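Local coordinates for NTF2 domain-containing protein (Chaetomium thermophilum, PDB 4X2H) that has no established function but carries an NTF2 domain and pairs with a second protein chain, consistent with a role in nuclear transport, at residues Glu13-Gln18 and Ser27-Asn32; Ile46-Arg51 and Asp60-Glu65. One frame throughout, in Å; residues are numbered along the deposited sequence.

From the N terminus, helix 3-20 runs into the turn that interaction 1 closes: residues 19-26 lie between its segments, and 13-18 meets 27-32 before the chain reaches helix 34-39. Interaction 2 follows in series, closing the path from hairpin 46-51 to helix 56-66 through residues 52-59, so the two loops neither nest nor cross. Their centres are about 14 Å apart, yet they touch, Tyr-29 CE2 lying 3.8 Å from Ile-46 CD1. Trp-59 joins them as well, bonding to Tyr-15 and packing on Ile-48. Together they tie helix 3-20 to strands 145-157 and 173-182, and helix 56-66 to the hairpin strands 45-48 and 51-53 at the sheet's edge.

Interaction 1 (Glu13-Gln18 and Ser27-Asn32); sequences EWYYRQ and SGYVNN
Apolar packing of Trp-14 on Gly-28 forms one half of this contact. The six-membered ring of the indole meets the glycine backbone obliquely, with Trp-14 CH2 3.7 Å from Gly-28 CA. With CG anti to the backbone N (chi1 172°), the indole reaches outward from the helix to the 3-10 turn. A side chain at Gly-28 would collide with it: a modelled CB falls 2.6 Å from Trp-14 CZ3. Ser-27 flanks the same ring, its OG 3.7 Å from Trp-14 CZ2. Replacing Trp-14 with alanine would probably leave a gap beside Gly-28 and deprive the turn of its aromatic support from the helix.

The other half is aromatic and polar. Tyr-15 and Tyr-29 converge at their hydroxyl ends, Tyr-29 OH standing at the edge of the Tyr-15 ring, 3.9 Å from Tyr-15 CE1. Each buried hydroxyl has a hydrogen-bond partner elsewhere, Trp-59 NE1 for Tyr-15 and His-178 ND1 for Tyr-29, which should restrain both ring ends.

The contact thus seats helix 3-20 beside helix 56-66 and over the sheet: Phe-153 of strand 145-157 stacks edge-to-face with Tyr-15, and Gly-28 shares a backbone hydrogen bond with Ile-175 of strand 173-182.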
ATOM      1  N   GLU B  13      -7.808   2.031 -12.286  1.00 15.28           N
ATOM      2  CA  GLU B  13      -8.880   2.545 -13.124  1.00 19.99           C
ATOM      3  C   GLU B  13      -9.988   1.504 -13.233  1.00 19.27           C
ATOM      4  O   GLU B  13     -11.164   1.835 -13.147  1.00 17.69           O
ATOM      5  CB  GLU B  13      -8.349   2.922 -14.510  1.00 30.89           C
ATOM      6  CG  GLU B  13      -9.330   3.717 -15.361  1.00 48.07           C
ATOM      7  CD  GLU B  13      -8.725   4.176 -16.677  1.00 65.70           C
ATOM      8  OE1 GLU B  13      -7.488   4.342 -16.741  1.00 72.65           O
ATOM      9  OE2 GLU B  13      -9.486   4.372 -17.649  1.00 71.35           O
ATOM     10  N   TRP B  14      -9.606   0.242 -13.391  1.00 15.62           N
ATOM     11  CA  TRP B  14     -10.584  -0.832 -13.526  1.00 15.04           C
ATOM     12  C   TRP B  14     -11.361  -1.061 -12.233  1.00 14.49           C
ATOM     13  O   TRP B  14     -12.588  -1.080 -12.231  1.00 15.78           O
ATOM     14  CB  TRP B  14      -9.908  -2.143 -13.941  1.00 14.10           C
ATOM     15  CG  TRP B  14     -10.864  -3.299 -13.890  1.00 16.74           C
ATOM     16  CD1 TRP B  14     -11.801  -3.623 -14.823  1.00 18.61           C
ATOM     17  CD2 TRP B  14     -10.987  -4.272 -12.844  1.00 15.67           C
ATOM     18  NE1 TRP B  14     -12.505  -4.731 -14.424  1.00 18.10           N
ATOM     19  CE2 TRP B  14     -12.024  -5.150 -13.212  1.00 14.23           C
ATOM     20  CE3 TRP B  14     -10.329  -4.478 -11.628  1.00 20.38           C
ATOM     21  CZ2 TRP B  14     -12.415  -6.219 -12.414  1.00 17.20           C
ATOM     22  CZ3 TRP B  14     -10.718  -5.545 -10.833  1.00 17.10           C
ATOM     23  CH2 TRP B  14     -11.754  -6.399 -11.229  1.00 16.66           C
ATOM     24  N   TYR B  15     -10.628  -1.243 -11.140  1.00 16.30           N
ATOM     25  CA  TYR B  15     -11.199  -1.646  -9.861  1.00 11.56           C
ATOM     26  C   TYR B  15     -12.257  -0.661  -9.347  1.00 10.50           C
ATOM     27  O   TYR B  15     -13.381  -1.045  -9.021  1.00 10.93           O
ATOM     28  CB  TYR B  15     -10.072  -1.806  -8.835  1.00 12.06           C
ATOM     29  CG  TYR B  15     -10.536  -2.238  -7.467  1.00 13.53           C
ATOM     30  CD1 TYR B  15     -10.650  -3.583  -7.139  1.00 12.64           C
ATOM     31  CD2 TYR B  15     -10.862  -1.300  -6.498  1.00 13.76           C
ATOM     32  CE1 TYR B  15     -11.082  -3.978  -5.885  1.00 14.94           C
ATOM     33  CE2 TYR B  15     -11.286  -1.685  -5.246  1.00 18.13           C
ATOM     34  CZ  TYR B  15     -11.401  -3.023  -4.944  1.00 18.94           C
ATOM     35  OH  TYR B  15     -11.827  -3.401  -3.692  1.00 20.81           O
ATOM     36  N   TYR B  16     -11.909   0.612  -9.286  1.00 10.78           N
ATOM     37  CA  TYR B  16     -12.836   1.594  -8.740  1.00 12.09           C
ATOM     38  C   TYR B  16     -13.938   1.954  -9.738  1.00 12.35           C
ATOM     39  O   TYR B  16     -15.002   2.421  -9.343  1.00 17.36           O
ATOM     40  CB  TYR B  16     -12.054   2.820  -8.268  1.00 15.90           C
ATOM     41  CG  TYR B  16     -11.141   2.459  -7.111  1.00 13.92           C
ATOM     42  CD1 TYR B  16     -11.637   2.340  -5.819  1.00 13.81           C
ATOM     43  CD2 TYR B  16      -9.796   2.185  -7.320  1.00 16.48           C
ATOM     44  CE1 TYR B  16     -10.811   1.984  -4.765  1.00 12.76           C
ATOM     45  CE2 TYR B  16      -8.969   1.826  -6.280  1.00 15.66           C
ATOM     46  CZ  TYR B  16      -9.476   1.727  -5.005  1.00 12.85           C
ATOM     47  OH  TYR B  16      -8.638   1.364  -3.973  1.00 14.58           O
ATOM     48  N   ARG B  17     -13.713   1.699 -11.025  1.00 16.34           N
ATOM     49  CA  ARG B  17     -14.779   1.871 -12.008  1.00 14.09           C
ATOM     50  C   ARG B  17     -15.865   0.813 -11.788  1.00 15.22           C
ATOM     51  O   ARG B  17     -17.054   1.110 -11.889  1.00 13.70           O
ATOM     52  CB  ARG B  17     -14.236   1.787 -13.439  1.00 17.33           C
ATOM     53  CG  ARG B  17     -15.250   2.162 -14.516  1.00 25.30           C
ATOM     54  CD  ARG B  17     -14.846   1.640 -15.890  1.00 37.15           C
ATOM     55  NE  ARG B  17     -13.399   1.701 -16.103  1.00 46.36           N
ATOM     56  CZ  ARG B  17     -12.652   0.708 -16.586  1.00 50.95           C
ATOM     57  NH1 ARG B  17     -13.194  -0.456 -16.927  1.00 52.03           N
ATOM     58  NH2 ARG B  17     -11.346   0.881 -16.732  1.00 50.63           N
ATOM     59  N   GLN B  18     -15.460  -0.419 -11.488  1.00 14.97           N
ATOM     60  CA  GLN B  18     -16.429  -1.486 -11.229  1.00 13.82           C
ATOM     61  C   GLN B  18     -17.302  -1.120 -10.030  1.00 14.43           C
ATOM     62  O   GLN B  18     -18.528  -1.208 -10.090  1.00 14.12           O
ATOM     63  CB  GLN B  18     -15.737  -2.831 -10.965  1.00 16.30           C
ATOM     64  CG  GLN B  18     -14.821  -3.342 -12.077  1.00 17.44           C
ATOM     65  CD  GLN B  18     -15.351  -3.060 -13.473  1.00 22.89           C
ATOM     66  OE1 GLN B  18     -14.825  -2.209 -14.196  1.00 27.44           O
ATOM     67  NE2 GLN B  18     -16.395  -3.775 -13.860  1.00 19.87           N
ATOM     68  N   SER B  27     -13.555 -10.897  -9.892  1.00 15.55           N
ATOM     69  CA  SER B  27     -12.751 -11.443 -10.979  1.00 16.04           C
ATOM     70  C   SER B  27     -11.323 -10.894 -10.956  1.00 15.52           C
ATOM     71  O   SER B  27     -10.442 -11.414 -11.646  1.00 16.47           O
ATOM     72  CB  SER B  27     -13.400 -11.144 -12.331  1.00 18.82           C
ATOM     73  OG  SER B  27     -13.265  -9.778 -12.673  1.00 19.78           O
ATOM     74  N   GLY B  28     -11.096  -9.856 -10.156  1.00 16.11           N
ATOM     75  CA  GLY B  28      -9.776  -9.257 -10.036  1.00 14.36           C
ATOM     76  C   GLY B  28      -8.898  -9.907  -8.977  1.00 10.84           C
ATOM     77  O   GLY B  28      -7.760  -9.487  -8.772  1.00 10.59           O
ATOM     78  N   TYR B  29      -9.426 -10.930  -8.307  1.00 14.85           N
ATOM     79  CA  TYR B  29      -8.699 -11.629  -7.241  1.00  8.82           C
ATOM     80  C   TYR B  29      -8.160 -12.976  -7.711  1.00 13.06           C
ATOM     81  O   TYR B  29      -8.645 -13.534  -8.695  1.00 15.27           O
ATOM     82  CB  TYR B  29      -9.605 -11.830  -6.032  1.00 13.53           C
ATOM     83  CG  TYR B  29      -9.976 -10.544  -5.337  1.00 12.72           C
ATOM     84  CD1 TYR B  29     -10.935  -9.695  -5.876  1.00 12.96           C
ATOM     85  CD2 TYR B  29      -9.364 -10.171  -4.148  1.00 10.89           C
ATOM     86  CE1 TYR B  29     -11.279  -8.523  -5.252  1.00 14.16           C
ATOM     87  CE2 TYR B  29      -9.708  -8.988  -3.512  1.00 10.84           C
ATOM     88  CZ  TYR B  29     -10.660  -8.171  -4.076  1.00 14.04           C
ATOM     89  OH  TYR B  29     -11.010  -6.998  -3.460  1.00 13.95           O
ATOM     90  N   VAL B  30      -7.169 -13.509  -6.996  1.00 12.77           N
ATOM     91  CA  VAL B  30      -6.539 -14.765  -7.396  1.00 13.45           C
ATOM     92  C   VAL B  30      -7.474 -15.965  -7.265  1.00 13.59           C
ATOM     93  O   VAL B  30      -7.287 -16.964  -7.954  1.00 14.51           O
ATOM     94  CB  VAL B  30      -5.262 -15.060  -6.569  1.00 13.50           C
ATOM     95  CG1 VAL B  30      -4.165 -14.043  -6.888  1.00 16.01           C
ATOM     96  CG2 VAL B  30      -5.580 -15.125  -5.069  1.00 14.15           C
ATOM     97  N   ASN B  31      -8.478 -15.864  -6.398  1.00 11.29           N
ATOM     98  CA  ASN B  31      -9.331 -17.011  -6.074  1.00 15.97           C
ATOM     99  C   ASN B  31      -9.942 -17.691  -7.295  1.00 19.58           C
ATOM    100  O   ASN B  31      -9.978 -18.919  -7.371  1.00 25.25           O
ATOM    101  CB  ASN B  31     -10.464 -16.592  -5.134  1.00 17.02           C
ATOM    102  CG  ASN B  31      -9.958 -16.039  -3.826  1.00 17.62           C
ATOM    103  OD1 ASN B  31      -9.041 -15.218  -3.802  1.00 15.83           O
ATOM    104  ND2 ASN B  31     -10.549 -16.492  -2.721  1.00 18.84           N
ATOM    105  N   ASN B  32     -10.420 -16.894  -8.242  1.00 23.00           N
ATOM    106  CA  ASN B  32     -11.122 -17.427  -9.407  1.00 32.99           C
ATOM    107  C   ASN B  32     -10.229 -17.478 -10.644  1.00 33.14           C
ATOM    108  O   ASN B  32     -10.700 -17.318 -11.770  1.00 37.04           O
ATOM    109  CB  ASN B  32     -12.374 -16.593  -9.689  1.00 40.64           C
ATOM    110  CG  ASN B  32     -13.342 -16.591  -8.520  1.00 46.01           C
ATOM    111  OD1 ASN B  32     -13.443 -17.573  -7.780  1.00 46.46           O
ATOM    112  ND2 ASN B  32     -14.054 -15.485  -8.341  1.00 48.30           N
TER

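Interaction 2 (Ile46-Arg51 and Asp60-Glu65); sequences ITINGR and DTMLKE
Ile-48 and Met-62 mark the closest backbone approach, their CA atoms 9.4 Å apart, so side chains must bridge the space between the hairpin and the helix. On the hairpin side, residues 48-51 form a type I' turn with Asn-49 and Gly-50 at its corner, closed by the pair Ile-48 N to Arg-51 O (2.8 Å) and Arg-51 N to Ile-48 O (3.0 Å). The positive phi of Gly-50 (90°) would jam a CB against the preceding carbonyl oxygen. This turn puts Ile-48 and Arg-51 side by side, both pointing at the helix.

Met-62 fills the space between them. A bend at its last torsion (chi3 65°) turns the methyl toward Ile-48, where Met-62 CE meets Ile-48 CG2 at 3.9 Å, the two side chains running alongside in opposite senses. The same methyl lies over one face of the Arg-51 guanidinium, off-centre, with Met-62 CE 3.5 Å from Arg-51 NH1. The sulfur covers that face too, Met-62 SD coming within 3.2 Å of Arg-51 NH2. Arg-51 starts out extended, CG anti to its own N (chi1 -175°), then bends at chi3 to bring its guanidinium against the thioether. Its NH2 forms a salt bridge with Glu-58 one turn earlier on the helix, which should hold the flat group in place.

Val-53 of strand 51-53 also packs on both Ile-48 and Met-62, while Asn-49 hydrogen-bonds to the backbone of another protein chain. The contact is therefore a two-residue type I' beta hairpin packed against the helix that follows it, within the helix-on-sheet architecture of the NTF2-like fold.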
ATOM      1  N   ILE B  46      -8.114 -10.949   2.555  1.00  8.58           N
ATOM      2  CA  ILE B  46      -8.910  -9.727   2.484  1.00  9.54           C
ATOM      3  C   ILE B  46      -9.313  -9.255   3.879  1.00 11.97           C
ATOM      4  O   ILE B  46      -9.920 -10.003   4.645  1.00 13.82           O
ATOM      5  CB  ILE B  46     -10.185  -9.931   1.642  1.00  8.76           C
ATOM      6  CG1 ILE B  46      -9.826 -10.458   0.247  1.00  9.20           C
ATOM      7  CG2 ILE B  46     -10.963  -8.630   1.519  1.00  9.50           C
ATOM      8  CD1 ILE B  46     -11.024 -10.911  -0.563  1.00 11.32           C
ATOM      9  N   THR B  47      -8.971  -8.009   4.191  1.00  8.91           N
ATOM     10  CA  THR B  47      -9.372  -7.378   5.448  1.00 10.72           C
ATOM     11  C   THR B  47     -10.105  -6.091   5.116  1.00 10.02           C
ATOM     12  O   THR B  47      -9.559  -5.223   4.444  1.00 12.56           O
ATOM     13  CB  THR B  47      -8.163  -7.077   6.354  1.00  9.87           C
ATOM     14  OG1 THR B  47      -7.306  -8.226   6.408  1.00 16.93           O
ATOM     15  CG2 THR B  47      -8.622  -6.722   7.763  1.00 11.28           C
ATOM     16  N   ILE B  48     -11.346  -5.976   5.581  1.00 13.06           N
ATOM     17  CA  ILE B  48     -12.180  -4.813   5.297  1.00  8.68           C
ATOM     18  C   ILE B  48     -12.504  -4.098   6.602  1.00  9.67           C
ATOM     19  O   ILE B  48     -13.297  -4.593   7.404  1.00 13.14           O
ATOM     20  CB  ILE B  48     -13.492  -5.212   4.584  1.00 11.44           C
ATOM     21  CG1 ILE B  48     -13.202  -6.010   3.306  1.00 14.99           C
ATOM     22  CG2 ILE B  48     -14.337  -3.978   4.274  1.00 12.70           C
ATOM     23  CD1 ILE B  48     -12.360  -5.273   2.269  1.00 13.89           C
ATOM     24  N   ASN B  49     -11.884  -2.937   6.805  1.00  9.67           N
ATOM     25  CA  ASN B  49     -12.033  -2.177   8.042  1.00 14.29           C
ATOM     26  C   ASN B  49     -11.777  -3.072   9.251  1.00 11.83           C
ATOM     27  O   ASN B  49     -12.460  -2.971  10.266  1.00 16.80           O
ATOM     28  CB  ASN B  49     -13.421  -1.540   8.127  1.00 12.58           C
ATOM     29  CG  ASN B  49     -13.481  -0.167   7.487  1.00 10.27           C
ATOM     30  OD1 ASN B  49     -12.457   0.423   7.149  1.00 11.87           O
ATOM     31  ND2 ASN B  49     -14.683   0.361   7.340  1.00 14.55           N
ATOM     32  N   GLY B  50     -10.799  -3.964   9.122  1.00 13.26           N
ATOM     33  CA  GLY B  50     -10.370  -4.797  10.231  1.00 12.47           C
ATOM     34  C   GLY B  50     -11.103  -6.119  10.347  1.00 12.26           C
ATOM     35  O   GLY B  50     -10.796  -6.923  11.227  1.00 14.57           O
ATOM     36  N   ARG B  51     -12.068  -6.352   9.465  1.00 10.36           N
ATOM     37  CA  ARG B  51     -12.763  -7.634   9.420  1.00 10.61           C
ATOM     38  C   ARG B  51     -12.174  -8.513   8.322  1.00 10.64           C
ATOM     39  O   ARG B  51     -12.157  -8.123   7.156  1.00 12.30           O
ATOM     40  CB  ARG B  51     -14.256  -7.432   9.174  1.00 15.74           C
ATOM     41  CG  ARG B  51     -15.071  -8.717   9.241  1.00 23.58           C
ATOM     42  CD  ARG B  51     -16.514  -8.464   8.854  1.00 34.31           C
ATOM     43  NE  ARG B  51     -16.936  -9.300   7.737  1.00 45.24           N
ATOM     44  CZ  ARG B  51     -18.060  -9.124   7.048  1.00 52.86           C
ATOM     45  NH1 ARG B  51     -18.887  -8.132   7.353  1.00 55.83           N
ATOM     46  NH2 ARG B  51     -18.352  -9.940   6.046  1.00 54.77           N
ATOM     47  N   ASP B  60     -17.845  -8.346  -2.482  1.00 18.13           N
ATOM     48  CA  ASP B  60     -18.792  -7.772  -3.439  1.00 18.42           C
ATOM     49  C   ASP B  60     -20.169  -7.570  -2.797  1.00 17.55           C
ATOM     50  O   ASP B  60     -20.848  -6.567  -3.047  1.00 15.68           O
ATOM     51  CB  ASP B  60     -18.917  -8.662  -4.681  1.00 21.13           C
ATOM     52  CG  ASP B  60     -17.900  -8.312  -5.765  1.00 23.59           C
ATOM     53  OD1 ASP B  60     -17.576  -7.115  -5.925  1.00 21.94           O
ATOM     54  OD2 ASP B  60     -17.432  -9.236  -6.468  1.00 18.83           O
ATOM     55  N   THR B  61     -20.575  -8.516  -1.955  1.00 19.06           N
ATOM     56  CA  THR B  61     -21.869  -8.424  -1.282  1.00 18.17           C
ATOM     57  C   THR B  61     -21.874  -7.286  -0.265  1.00 18.82           C
ATOM     58  O   THR B  61     -22.862  -6.560  -0.132  1.00 15.04           O
ATOM     59  CB  THR B  61     -22.229  -9.749  -0.584  1.00 21.53           C
ATOM     60  OG1 THR B  61     -22.361 -10.779  -1.569  1.00 22.97           O
ATOM     61  CG2 THR B  61     -23.538  -9.631   0.189  1.00 21.26           C
ATOM     62  N   MET B  62     -20.763  -7.129   0.446  1.00 17.48           N
ATOM     63  CA  MET B  62     -20.627  -6.057   1.425  1.00 15.83           C
ATOM     64  C   MET B  62     -20.706  -4.689   0.752  1.00 16.50           C
ATOM     65  O   MET B  62     -21.301  -3.751   1.295  1.00 14.48           O
ATOM     66  CB  MET B  62     -19.310  -6.207   2.189  1.00 15.78           C
ATOM     67  CG  MET B  62     -19.275  -7.438   3.083  1.00 19.98           C
ATOM     68  SD  MET B  62     -17.627  -7.860   3.681  1.00 19.75           S
ATOM     69  CE  MET B  62     -17.257  -6.450   4.713  1.00 22.82           C
ATOM     70  N   LEU B  63     -20.111  -4.575  -0.432  1.00 14.21           N
ATOM     71  CA  LEU B  63     -20.175  -3.333  -1.194  1.00 17.99           C
ATOM     72  C   LEU B  63     -21.616  -3.025  -1.589  1.00 20.80           C
ATOM     73  O   LEU B  63     -22.056  -1.879  -1.515  1.00 18.35           O
ATOM     74  CB  LEU B  63     -19.289  -3.417  -2.438  1.00 19.05           C
ATOM     75  CG  LEU B  63     -17.785  -3.275  -2.194  1.00 16.41           C
ATOM     76  CD1 LEU B  63     -17.015  -3.681  -3.443  1.00 20.44           C
ATOM     77  CD2 LEU B  63     -17.431  -1.848  -1.780  1.00 18.49           C
ATOM     78  N   LYS B  64     -22.346  -4.056  -2.006  1.00 19.21           N
ATOM     79  CA  LYS B  64     -23.765  -3.910  -2.324  1.00 19.52           C
ATOM     80  C   LYS B  64     -24.552  -3.421  -1.117  1.00 17.66           C
ATOM     81  O   LYS B  64     -25.378  -2.510  -1.226  1.00 20.28           O
ATOM     82  CB  LYS B  64     -24.354  -5.234  -2.813  1.00 21.74           C
ATOM     83  CG  LYS B  64     -24.022  -5.576  -4.253  1.00 29.47           C
ATOM     84  CD  LYS B  64     -24.702  -6.869  -4.679  1.00 38.92           C
ATOM     85  CE  LYS B  64     -23.693  -7.983  -4.888  1.00 47.93           C
ATOM     86  NZ  LYS B  64     -24.349  -9.310  -5.067  1.00 53.69           N
ATOM     87  N   GLU B  65     -24.297  -4.033   0.033  1.00 15.45           N
ATOM     88  CA  GLU B  65     -25.014  -3.691   1.255  1.00 19.89           C
ATOM     89  C   GLU B  65     -24.687  -2.272   1.699  1.00 17.75           C
ATOM     90  O   GLU B  65     -25.539  -1.578   2.249  1.00 16.66           O
ATOM     91  CB  GLU B  65     -24.679  -4.687   2.366  1.00 29.89           C
ATOM     92  CG  GLU B  65     -25.220  -6.089   2.106  1.00 44.10           C
ATOM     93  CD  GLU B  65     -24.633  -7.137   3.040  1.00 59.22           C
ATOM     94  OE1 GLU B  65     -23.612  -6.853   3.704  1.00 63.64           O
ATOM     95  OE2 GLU B  65     -25.196  -8.251   3.108  1.00 65.20           O
TER